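Local coordinates for putative nucleolar GTP-binding protein 1 (Plasmodium falciparum, PDB 2QU8) that binds GDP and is probably a nucleolar GTPase of the NOG1 family, although its precise cellular function has not been established, at residues 76-81 with 201-206. Sequence-based numbering, arbitrary orientation.
Sequences NKYQII and ELLKND
The ring of Y78 reaches out from strand 76-82 until its hydroxyl end meets K204 and one edge carbon comes alongside L203 on helix 192-222. This is a strand-to-helix contact of a P-loop GTPase fold: the strand lies in the mixed central sheet, hydrogen-bonded antiparallel to strand 66-73 and parallel to strand 30-35, and the first turns of the long C-terminal helix pack against one face of that sheet, while the rest runs on past it. The backbones stay well apart, with 10.9 Å between Y78 CA and L203 CA, a gap that suits a long, rigid aromatic carrying a polar end. Y78 CG lies anti to its carbonyl carbon (chi1 -69°), which sends the ring toward the helix. F71, on the adjoining strand, meets this ring with its plane nearly parallel, and K30 makes a cation-pi contact with it, so the neighbouring strands probably help to fix how the ring is turned. L203 supplies the apolar side of the contact, its CD1 methyl lying near the ring plane, 4.4 Å from Y78 CE1. Lysine suits the next position because its flexible chain can double back: K204 bends at chi2, chi3 and chi4 (the last 55°), carrying the ammonium group to the tyrosine while the aliphatic part stays beside the helix. The same nitrogen also donates to the carbonyl O of C200, one turn earlier, and this second bond fastens the folded chain to its own helix. At the ring edge, K204 NZ lies in the tyrosine plane and donates a hydrogen bond of 2.8 Å to Y78 OH.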
loop_
_atom_site.group_PDB
_atom_site.type_symbol
_atom_site.label_atom_id
_atom_site.label_comp_id
_atom_site.label_asym_id
_atom_site.label_seq_id
_atom_site.Cartn_x
_atom_site.Cartn_y
_atom_site.Cartn_z
ATOM N N ASN A 76 -5.221 -10.228 -15.864
ATOM C CA ASN A 76 -5.269 -10.679 -14.484
ATOM C C ASN A 76 -6.237 -9.845 -13.662
ATOM O O ASN A 76 -6.381 -8.649 -13.884
ATOM C CB ASN A 76 -3.876 -10.638 -13.855
ATOM C CG ASN A 76 -2.927 -11.645 -14.468
ATOM O OD1 ASN A 76 -2.803 -12.768 -13.987
ATOM N ND2 ASN A 76 -2.252 -11.248 -15.545
ATOM N N LYS A 77 -6.900 -10.490 -12.713
ATOM C CA LYS A 77 -7.885 -9.816 -11.872
ATOM C C LYS A 77 -7.280 -9.356 -10.543
ATOM O O LYS A 77 -6.584 -10.113 -9.857
ATOM C CB LYS A 77 -9.106 -10.713 -11.653
ATOM C CG LYS A 77 -9.980 -10.880 -12.901
ATOM C CD LYS A 77 -11.275 -11.620 -12.587
ATOM C CE LYS A 77 -12.280 -10.735 -11.854
ATOM N NZ LYS A 77 -13.316 -11.552 -11.131
ATOM N N TYR A 78 -7.547 -8.102 -10.192
ATOM C CA TYR A 78 -7.008 -7.510 -8.974
ATOM C C TYR A 78 -8.101 -6.960 -8.072
ATOM O O TYR A 78 -9.173 -6.571 -8.533
ATOM C CB TYR A 78 -6.041 -6.380 -9.320
ATOM C CG TYR A 78 -4.742 -6.833 -9.957
ATOM C CD1 TYR A 78 -3.618 -7.088 -9.177
ATOM C CD2 TYR A 78 -4.636 -6.994 -11.341
ATOM C CE1 TYR A 78 -2.424 -7.510 -9.750
ATOM C CE2 TYR A 78 -3.436 -7.409 -11.931
ATOM C CZ TYR A 78 -2.340 -7.665 -11.130
ATOM O OH TYR A 78 -1.153 -8.082 -11.700
ATOM N N GLN A 79 -7.814 -6.936 -6.778
ATOM C CA GLN A 79 -8.596 -6.126 -5.859
ATOM C C GLN A 79 -7.721 -5.050 -5.223
ATOM O O GLN A 79 -6.502 -5.180 -5.152
ATOM C CB GLN A 79 -9.302 -6.984 -4.814
ATOM C CG GLN A 79 -8.390 -7.856 -3.971
ATOM C CD GLN A 79 -9.143 -8.960 -3.242
ATOM O OE1 GLN A 79 -10.316 -9.215 -3.519
ATOM N NE2 GLN A 79 -8.467 -9.622 -2.308
ATOM N N ILE A 80 -8.346 -3.966 -4.794
ATOM C CA ILE A 80 -7.634 -2.924 -4.091
ATOM C C ILE A 80 -8.453 -2.541 -2.856
ATOM O O ILE A 80 -9.631 -2.207 -2.961
ATOM C CB ILE A 80 -7.265 -1.727 -5.028
ATOM C CG1 ILE A 80 -6.539 -0.624 -4.249
ATOM C CG2 ILE A 80 -8.504 -1.228 -5.847
ATOM C CD1 ILE A 80 -5.800 0.383 -5.126
ATOM N N ILE A 81 -7.825 -2.640 -1.689
ATOM C CA ILE A 81 -8.528 -2.512 -0.415
ATOM C C ILE A 81 -8.137 -1.240 0.330
ATOM O O ILE A 81 -6.954 -0.896 0.438
ATOM C CB ILE A 81 -8.318 -3.767 0.474
ATOM C CG1 ILE A 81 -8.786 -5.023 -0.277
ATOM C CG2 ILE A 81 -9.090 -3.647 1.791
ATOM C CD1 ILE A 81 -8.394 -6.321 0.381
ATOM N N GLU A 201 3.370 -5.169 -10.797
ATOM C CA GLU A 201 4.638 -5.821 -11.130
ATOM C C GLU A 201 5.544 -6.094 -9.923
ATOM O O GLU A 201 6.259 -7.096 -9.915
ATOM C CB GLU A 201 5.381 -5.062 -12.239
ATOM C CG GLU A 201 5.411 -5.797 -13.606
ATOM C CD GLU A 201 4.065 -5.816 -14.338
ATOM O OE1 GLU A 201 3.846 -4.943 -15.209
ATOM O OE2 GLU A 201 3.226 -6.703 -14.050
ATOM N N LEU A 202 5.505 -5.226 -8.905
ATOM C CA LEU A 202 6.202 -5.500 -7.645
ATOM C C LEU A 202 5.644 -6.754 -6.981
ATOM O O LEU A 202 6.391 -7.534 -6.384
ATOM C CB LEU A 202 6.110 -4.324 -6.666
ATOM C CG LEU A 202 7.349 -3.490 -6.315
ATOM C CD1 LEU A 202 7.099 -2.769 -4.992
ATOM C CD2 LEU A 202 8.639 -4.313 -6.216
ATOM N N LEU A 203 4.328 -6.932 -7.092
ATOM C CA LEU A 203 3.651 -8.119 -6.582
ATOM C C LEU A 203 4.131 -9.364 -7.325
ATOM O O LEU A 203 4.513 -10.356 -6.699
ATOM C CB LEU A 203 2.128 -7.984 -6.737
ATOM C CG LEU A 203 1.184 -8.470 -5.625
ATOM C CD1 LEU A 203 -0.186 -8.791 -6.205
ATOM C CD2 LEU A 203 1.726 -9.649 -4.833
ATOM N N LYS A 204 4.115 -9.299 -8.657
ATOM C CA LYS A 204 4.580 -10.406 -9.499
ATOM C C LYS A 204 5.971 -10.846 -9.057
ATOM O O LYS A 204 6.177 -12.006 -8.704
ATOM C CB LYS A 204 4.601 -10.014 -10.982
ATOM C CG LYS A 204 3.309 -9.392 -11.540
ATOM C CD LYS A 204 2.160 -10.396 -11.707
ATOM C CE LYS A 204 1.293 -10.488 -10.447
ATOM N NZ LYS A 204 0.754 -9.151 -10.019
ATOM N N ASN A 205 6.909 -9.900 -9.046
ATOM C CA ASN A 205 8.294 -10.177 -8.662
ATOM C C ASN A 205 8.436 -10.826 -7.289
ATOM O O ASN A 205 9.275 -11.709 -7.102
ATOM C CB ASN A 205 9.146 -8.911 -8.755
ATOM C CG ASN A 205 9.237 -8.369 -10.176
ATOM O OD1 ASN A 205 9.359 -7.161 -10.379
ATOM N ND2 ASN A 205 9.175 -9.260 -11.167
ATOM N N ASP A 206 7.606 -10.397 -6.340
ATOM C CA ASP A 206 7.580 -11.006 -5.012
ATOM C C ASP A 206 7.015 -12.419 -5.010
ATOM O O ASP A 206 7.581 -13.301 -4.365
ATOM C CB ASP A 206 6.831 -10.128 -4.016
ATOM C CG ASP A 206 7.722 -9.096 -3.395
ATOM O OD1 ASP A 206 8.142 -8.169 -4.127
ATOM O OD2 ASP A 206 8.021 -9.218 -2.186
#